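Local coordinates for putative peptide ABC-transport system periplasmic peptide-binding protein (Campylobacter jejuni, PDB 4OEV), which binds nickel(II) outside the cytoplasm and probably delivers it to an ABC-type importer, within a family otherwise generally assigned to peptide transport, at residues A337-P342 / A366-S371; I8-N13 / K195-P200. All blocks are in the same frame, centred on the assembly; numbering follows the deposited sequence.

Interaction 1. Residues A337-P342 / A366-S371; sequences AMSNDP and AKPAGS
Ala337 and Met338 run parallel to Ala366 and Lys367 at the ends of their two strands, and backbone bonds join them. Lys367 N donates to Ala337 O over 3.1 Å, and one step further on Ser339 N donates to Lys367 O over 2.8 Å, with an N-H...O angle of 165°. Each carbonyl also takes a CA-H...O contact, Ala337 O from Ala366 CA and Lys367 O from Met338 CA.

Beyond the strands a side chain takes over the pairing. The amide oxygen of Asn340 stands in for a backbone carbonyl: Ala369 N reaches Asn340 OD1 at 2.9 Å in an almost straight bond (171°), although the donor is tilted from the amide plane. Asn340 CG sits between its own backbone N and carbonyl carbon (chi1 53°), which turns the amide back across the gap. Its other end, ND2, bonds to Phe198 O, which is consistent with the assigned flip of the amide.

The remaining contacts are van der Waals in kind. Ser339 OG lies 3.0 Å from Pro368 N, which has no hydrogen to give, and 3.6 Å from Pro368 CD. On the other flank Met338, extended beyond CG, lays SD alongside Ala369 CB at 3.9 Å while its side chain also touches the bound oxalate.

The two strands and helix 342-357 form a beta-alpha-beta unit. The type I turn Met338-Asp341 leads into the helix, which Asp341 N-caps, and Met338 brings this strand end to the oxalate pocket.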
ATOM      1  N   ALA A 337       3.307 -16.526  -7.219  1.00 31.40           N
ATOM      2  CA  ALA A 337       3.459 -15.164  -7.744  1.00 31.12           C
ATOM      3  C   ALA A 337       2.224 -14.789  -8.518  1.00 32.42           C
ATOM      4  O   ALA A 337       1.603 -15.646  -9.159  1.00 32.28           O
ATOM      5  CB  ALA A 337       4.728 -15.032  -8.676  1.00 27.79           C
ATOM      6  N   MET A 338       1.869 -13.499  -8.456  1.00 33.83           N
ATOM      7  CA  MET A 338       0.844 -12.955  -9.335  1.00 29.87           C
ATOM      8  C   MET A 338       1.278 -13.083 -10.797  1.00 31.73           C
ATOM      9  O   MET A 338       2.244 -12.430 -11.183  1.00 31.75           O
ATOM     10  CB  MET A 338       0.606 -11.479  -9.008  1.00 27.72           C
ATOM     11  CG  MET A 338       0.150 -11.195  -7.565  1.00 25.62           C
ATOM     12  SD  MET A 338       0.057  -9.428  -7.413  1.00 31.34           S
ATOM     13  CE  MET A 338      -0.573  -9.184  -5.734  1.00 28.61           C
ATOM     14  N   SER A 339       0.577 -13.891 -11.599  1.00 32.49           N
ATOM     15  CA  SER A 339       1.010 -14.184 -12.972  1.00 36.11           C
ATOM     16  C   SER A 339       0.870 -12.991 -13.909  1.00 35.75           C
ATOM     17  O   SER A 339       1.504 -12.970 -14.961  1.00 34.37           O
ATOM     18  CB  SER A 339       0.259 -15.397 -13.534  1.00 39.78           C
ATOM     19  OG  SER A 339      -1.135 -15.172 -13.556  1.00 39.51           O
ATOM     20  N   ASN A 340       0.033 -12.019 -13.531  1.00 33.86           N
ATOM     21  CA  ASN A 340      -0.152 -10.792 -14.316  1.00 34.33           C
ATOM     22  C   ASN A 340       0.941  -9.763 -14.021  1.00 34.53           C
ATOM     23  O   ASN A 340       0.970  -8.672 -14.620  1.00 38.85           O
ATOM     24  CB  ASN A 340      -1.515 -10.177 -14.015  1.00 34.25           C
ATOM     25  CG  ASN A 340      -1.720  -9.968 -12.508  1.00 36.68           C
ATOM     26  OD1 ASN A 340      -1.743 -10.920 -11.747  1.00 36.23           O
ATOM     27  ND2 ASN A 340      -1.843  -8.732 -12.087  1.00 37.30           N
ATOM     28  N   ASP A 341       1.815 -10.075 -13.066  1.00 29.96           N
ATOM     29  CA  ASP A 341       2.932  -9.162 -12.738  1.00 30.71           C
ATOM     30  C   ASP A 341       4.289  -9.787 -13.128  1.00 30.03           C
ATOM     31  O   ASP A 341       4.795 -10.680 -12.413  1.00 29.99           O
ATOM     32  CB  ASP A 341       2.912  -8.819 -11.263  1.00 30.21           C
ATOM     33  CG  ASP A 341       3.909  -7.711 -10.892  1.00 32.02           C
ATOM     34  OD1 ASP A 341       4.924  -7.546 -11.611  1.00 35.65           O
ATOM     35  OD2 ASP A 341       3.647  -7.008  -9.871  1.00 27.37           O
ATOM     36  N   PRO A 342       4.892  -9.281 -14.226  1.00 34.60           N
ATOM     37  CA  PRO A 342       6.074  -9.944 -14.771  1.00 33.73           C
ATOM     38  C   PRO A 342       7.236  -9.840 -13.813  1.00 35.30           C
ATOM     39  O   PRO A 342       8.061 -10.763 -13.814  1.00 32.80           O
ATOM     40  CB  PRO A 342       6.366  -9.198 -16.075  1.00 32.68           C
ATOM     41  CG  PRO A 342       5.795  -7.771 -15.857  1.00 29.23           C
ATOM     42  CD  PRO A 342       4.546  -8.043 -14.974  1.00 33.84           C
ATOM     43  N   ALA A 366       2.383 -19.708 -10.594  1.00 34.43           N
ATOM     44  CA  ALA A 366       2.001 -18.343 -11.013  1.00 36.88           C
ATOM     45  C   ALA A 366       0.532 -18.368 -11.405  1.00 37.69           C
ATOM     46  O   ALA A 366       0.163 -19.130 -12.293  1.00 37.16           O
ATOM     47  CB  ALA A 366       2.908 -17.873 -12.191  1.00 30.73           C
ATOM     48  N   LYS A 367      -0.304 -17.600 -10.701  1.00 41.57           N
ATOM     49  CA  LYS A 367      -1.750 -17.520 -10.979  1.00 43.23           C
ATOM     50  C   LYS A 367      -2.170 -16.033 -10.924  1.00 36.98           C
ATOM     51  O   LYS A 367      -1.480 -15.228 -10.305  1.00 35.05           O
ATOM     52  CB  LYS A 367      -2.549 -18.339  -9.952  1.00 45.27           C
ATOM     53  CG  LYS A 367      -2.230 -19.851  -9.921  1.00 46.66           C
ATOM     54  CD  LYS A 367      -2.752 -20.595 -11.131  1.00 51.09           C
ATOM     55  CE  LYS A 367      -2.360 -22.067 -11.098  1.00 53.77           C
ATOM     56  NZ  LYS A 367      -2.649 -22.762 -12.397  1.00 54.67           N
ATOM     57  N   PRO A 368      -3.302 -15.669 -11.547  1.00 37.20           N
ATOM     58  CA  PRO A 368      -3.716 -14.250 -11.609  1.00 37.78           C
ATOM     59  C   PRO A 368      -4.014 -13.655 -10.242  1.00 38.31           C
ATOM     60  O   PRO A 368      -4.690 -14.315  -9.466  1.00 38.93           O
ATOM     61  CB  PRO A 368      -5.004 -14.294 -12.442  1.00 41.45           C
ATOM     62  CG  PRO A 368      -4.927 -15.557 -13.198  1.00 42.31           C
ATOM     63  CD  PRO A 368      -4.223 -16.534 -12.295  1.00 38.02           C
ATOM     64  N   ALA A 369      -3.534 -12.440  -9.966  1.00 38.42           N
ATOM     65  CA  ALA A 369      -3.863 -11.712  -8.738  1.00 39.24           C
ATOM     66  C   ALA A 369      -5.342 -11.839  -8.458  1.00 36.42           C
ATOM     67  O   ALA A 369      -6.139 -11.858  -9.385  1.00 37.19           O
ATOM     68  CB  ALA A 369      -3.475 -10.222  -8.853  1.00 37.29           C
ATOM     69  N   GLY A 370      -5.700 -12.029  -7.193  1.00 35.06           N
ATOM     70  CA  GLY A 370      -7.111 -12.102  -6.824  1.00 37.78           C
ATOM     71  C   GLY A 370      -7.781 -13.451  -7.092  1.00 39.23           C
ATOM     72  O   GLY A 370      -8.960 -13.646  -6.789  1.00 41.86           O
ATOM     73  N   SER A 371      -7.048 -14.413  -7.633  1.00 36.68           N
ATOM     74  CA  SER A 371      -7.698 -15.697  -7.954  1.00 36.79           C
ATOM     75  C   SER A 371      -7.415 -16.807  -6.905  1.00 41.60           C
ATOM     76  O   SER A 371      -7.996 -17.894  -6.991  1.00 41.19           O
ATOM     77  CB  SER A 371      -7.281 -16.182  -9.346  1.00 41.06           C
ATOM     78  OG  SER A 371      -5.950 -16.663  -9.351  1.00 41.25           O
TER

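Interaction 2. Residues I8-N13 / K195-P200; sequences IIAVEN and KHIFDP
Lys195 pairs with Ala10 in parallel register, its backbone gripping the residues on both sides of that alanine. Lys195 N donates to Ile9 O at 2.9 Å, and Lys195 O accepts from Val11 N at the same length. The aliphatic chain starts near Ile9 O but extends away to a salt bridge with Glu206.

His196, next along, turns its ring edge to segment 8-13. CG is anti to the backbone N (chi1 178°), which carries CD2 to 3.1 Å from Glu12 O, close to the ring plane. ND1 bonds to the carbonyl of Gly171, pinning the ring from another side.

Ile197 N closes the backbone series on Val11 O at 3.2 Å. Its CD1 meets Ala10 CB at 4.0 Å.

At Phe198 the contact passes to the backbone and CB, since the ring leads away. Phe198 CB packs 3.2 Å from Glu12 O, and Glu12 CG comes to 3.8 Å from Phe198 CA. A water donates to Phe198 O and, weakly, to Glu12 OE2, while Glu12 OE1 bonds to His481.

Asp199 then N-caps helix 200-208, onto which Ile197 packs through Ile202 and Ala203. Strand 6-11 lies beside strand 191-196 in a mixed sheet, followed by strand 173-178, and its other edge makes backbone bonds with Asp213 and Ala214.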
ATOM      1  N   ILE A   8      -8.012   9.067 -19.914  1.00 49.09           N
ATOM      2  CA  ILE A   8      -8.238   7.659 -19.616  1.00 47.09           C
ATOM      3  C   ILE A   8      -6.981   7.101 -19.018  1.00 45.25           C
ATOM      4  O   ILE A   8      -5.942   7.087 -19.662  1.00 43.53           O
ATOM      5  CB  ILE A   8      -8.626   6.845 -20.846  1.00 45.47           C
ATOM      6  CG1 ILE A   8      -9.773   7.530 -21.588  1.00 46.54           C
ATOM      7  CG2 ILE A   8      -8.930   5.397 -20.451  1.00 43.72           C
ATOM      8  CD1 ILE A   8     -10.401   6.707 -22.628  1.00 47.33           C
ATOM      9  N   ILE A   9      -7.066   6.672 -17.765  1.00 46.19           N
ATOM     10  CA  ILE A   9      -5.879   6.191 -17.053  1.00 43.24           C
ATOM     11  C   ILE A   9      -6.039   4.754 -16.609  1.00 39.93           C
ATOM     12  O   ILE A   9      -7.014   4.401 -15.961  1.00 38.71           O
ATOM     13  CB  ILE A   9      -5.580   7.031 -15.805  1.00 45.35           C
ATOM     14  CG1 ILE A   9      -5.517   8.526 -16.132  1.00 47.20           C
ATOM     15  CG2 ILE A   9      -4.326   6.539 -15.085  1.00 44.66           C
ATOM     16  CD1 ILE A   9      -5.262   9.348 -14.901  1.00 46.44           C
ATOM     17  N   ALA A  10      -5.049   3.932 -16.946  1.00 39.50           N
ATOM     18  CA  ALA A  10      -5.018   2.564 -16.477  1.00 39.84           C
ATOM     19  C   ALA A  10      -4.542   2.501 -15.036  1.00 38.13           C
ATOM     20  O   ALA A  10      -3.561   3.151 -14.652  1.00 33.52           O
ATOM     21  CB  ALA A  10      -4.071   1.697 -17.370  1.00 42.52           C
ATOM     22  N   VAL A  11      -5.203   1.658 -14.257  1.00 39.93           N
ATOM     23  CA  VAL A  11      -4.788   1.404 -12.879  1.00 38.50           C
ATOM     24  C   VAL A  11      -4.818  -0.099 -12.595  1.00 34.42           C
ATOM     25  O   VAL A  11      -5.792  -0.774 -12.945  1.00 38.02           O
ATOM     26  CB  VAL A  11      -5.681   2.158 -11.883  1.00 37.69           C
ATOM     27  CG1 VAL A  11      -5.350   1.717 -10.457  1.00 37.78           C
ATOM     28  CG2 VAL A  11      -5.433   3.663 -12.034  1.00 33.78           C
ATOM     29  N   GLU A  12      -3.762  -0.616 -11.976  1.00 31.29           N
ATOM     30  CA  GLU A  12      -3.658  -2.099 -11.756  1.00 32.11           C
ATOM     31  C   GLU A  12      -4.815  -2.711 -10.919  1.00 39.83           C
ATOM     32  O   GLU A  12      -5.420  -3.728 -11.321  1.00 36.93           O
ATOM     33  CB  GLU A  12      -2.331  -2.427 -11.117  1.00 32.87           C
ATOM     34  CG  GLU A  12      -2.094  -3.944 -10.901  1.00 32.53           C
ATOM     35  CD  GLU A  12      -0.893  -4.196 -10.069  1.00 32.66           C
ATOM     36  OE1 GLU A  12      -0.267  -3.194  -9.671  1.00 30.24           O
ATOM     37  OE2 GLU A  12      -0.563  -5.384  -9.800  1.00 34.58           O
ATOM     38  N   ASN A  13      -5.146  -2.052  -9.796  1.00 37.72           N
ATOM     39  CA  ASN A  13      -6.110  -2.556  -8.824  1.00 37.73           C
ATOM     40  C   ASN A  13      -7.383  -1.731  -8.827  1.00 37.87           C
ATOM     41  O   ASN A  13      -7.348  -0.545  -9.142  1.00 34.46           O
ATOM     42  CB  ASN A  13      -5.487  -2.537  -7.425  1.00 36.16           C
ATOM     43  CG  ASN A  13      -4.238  -3.364  -7.354  1.00 35.64           C
ATOM     44  OD1 ASN A  13      -4.315  -4.587  -7.356  1.00 35.22           O
ATOM     45  ND2 ASN A  13      -3.072  -2.710  -7.300  1.00 30.88           N
ATOM     46  N   LYS A 195      -9.439   2.863 -15.915  1.00 46.60           N
ATOM     47  CA  LYS A 195      -9.617   1.571 -16.528  1.00 49.82           C
ATOM     48  C   LYS A 195      -8.850   0.507 -15.745  1.00 46.13           C
ATOM     49  O   LYS A 195      -7.692   0.705 -15.336  1.00 42.45           O
ATOM     50  CB  LYS A 195      -9.159   1.635 -17.991  1.00 52.73           C
ATOM     51  CG  LYS A 195      -9.591   0.472 -18.824  1.00 54.05           C
ATOM     52  CD  LYS A 195      -9.345   0.744 -20.322  1.00 52.29           C
ATOM     53  CE  LYS A 195      -9.656  -0.504 -21.095  1.00 52.37           C
ATOM     54  NZ  LYS A 195      -9.555  -0.297 -22.557  1.00 54.27           N
ATOM     55  N   HIS A 196      -9.513  -0.616 -15.510  1.00 45.82           N
ATOM     56  CA  HIS A 196      -8.905  -1.681 -14.732  1.00 43.77           C
ATOM     57  C   HIS A 196      -8.022  -2.557 -15.594  1.00 44.23           C
ATOM     58  O   HIS A 196      -8.525  -3.424 -16.308  1.00 47.58           O
ATOM     59  CB  HIS A 196      -9.966  -2.556 -14.071  1.00 43.18           C
ATOM     60  CG  HIS A 196      -9.387  -3.701 -13.280  1.00 43.30           C
ATOM     61  ND1 HIS A 196      -9.900  -4.978 -13.334  1.00 46.34           N
ATOM     62  CD2 HIS A 196      -8.349  -3.748 -12.408  1.00 44.43           C
ATOM     63  CE1 HIS A 196      -9.188  -5.772 -12.544  1.00 47.89           C
ATOM     64  NE2 HIS A 196      -8.242  -5.048 -11.965  1.00 46.37           N
ATOM     65  N   ILE A 197      -6.709  -2.356 -15.518  1.00 40.71           N
ATOM     66  CA  ILE A 197      -5.780  -3.205 -16.300  1.00 38.80           C
ATOM     67  C   ILE A 197      -4.670  -3.706 -15.405  1.00 38.86           C
ATOM     68  O   ILE A 197      -3.719  -2.959 -15.110  1.00 40.29           O
ATOM     69  CB  ILE A 197      -5.191  -2.445 -17.519  1.00 36.51           C
ATOM     70  CG1 ILE A 197      -6.312  -1.965 -18.435  1.00 42.00           C
ATOM     71  CG2 ILE A 197      -4.196  -3.354 -18.292  1.00 36.07           C
ATOM     72  CD1 ILE A 197      -5.820  -1.120 -19.641  1.00 40.78           C
ATOM     73  N   PHE A 198      -4.774  -4.970 -14.970  1.00 36.99           N
ATOM     74  CA  PHE A 198      -3.845  -5.466 -13.957  1.00 35.88           C
ATOM     75  C   PHE A 198      -2.605  -6.151 -14.555  1.00 35.43           C
ATOM     76  O   PHE A 198      -1.752  -6.639 -13.810  1.00 37.66           O
ATOM     77  CB  PHE A 198      -4.587  -6.390 -12.958  1.00 46.05           C
ATOM     78  CG  PHE A 198      -4.866  -7.830 -13.440  1.00 49.55           C
ATOM     79  CD1 PHE A 198      -4.876  -8.190 -14.788  1.00 49.88           C
ATOM     80  CD2 PHE A 198      -5.143  -8.833 -12.490  1.00 49.87           C
ATOM     81  CE1 PHE A 198      -5.143  -9.505 -15.187  1.00 49.22           C
ATOM     82  CE2 PHE A 198      -5.413 -10.149 -12.881  1.00 48.66           C
ATOM     83  CZ  PHE A 198      -5.405 -10.487 -14.240  1.00 48.64           C
ATOM     84  N   ASP A 199      -2.511  -6.176 -15.883  1.00 36.06           N
ATOM     85  CA  ASP A 199      -1.360  -6.765 -16.588  1.00 37.73           C
ATOM     86  C   ASP A 199      -0.728  -5.679 -17.465  1.00 36.09           C
ATOM     87  O   ASP A 199      -1.387  -5.182 -18.360  1.00 35.77           O
ATOM     88  CB  ASP A 199      -1.810  -7.963 -17.426  1.00 40.33           C
ATOM     89  CG  ASP A 199      -0.654  -8.684 -18.135  1.00 43.85           C
ATOM     90  OD1 ASP A 199      -0.753  -9.920 -18.280  1.00 42.85           O
ATOM     91  OD2 ASP A 199       0.346  -8.037 -18.537  1.00 44.70           O
ATOM     92  N   PRO A 200       0.524  -5.276 -17.163  1.00 33.57           N
ATOM     93  CA  PRO A 200       1.220  -4.165 -17.836  1.00 33.62           C
ATOM     94  C   PRO A 200       1.516  -4.431 -19.329  1.00 38.94           C
ATOM     95  O   PRO A 200       1.709  -3.470 -20.111  1.00 36.96           O
ATOM     96  CB  PRO A 200       2.540  -4.047 -17.056  1.00 32.76           C
ATOM     97  CG  PRO A 200       2.779  -5.505 -16.491  1.00 31.58           C
ATOM     98  CD  PRO A 200       1.388  -5.979 -16.178  1.00 34.63           C
TER
HETATM   99  O   HOH W   1       0.920  -5.954 -12.372  1.00 35.96           O

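In the fold
Interactions 1 and 2 lie about 14 Å apart between centres and meet directly where Asn340 ND2 comes to 2.7 Å from Phe198 O, joining the turn after strand 329-338 to the exit of strand 191-196. Beside it, Pro342 CD packs 3.4 Å from Pro200 CG, bringing together the starts of helices 342-357 and 200-208. The metal site, formed by His26, His480 and His481, is close to both contacts. In interaction 1 the Met338 side chain comes within about 4 Å of the oxalate; in interaction 2 the Asn13 side chain lies about 5 Å from the nickel, and the Glu12 side chain about 7 Å from the oxalate.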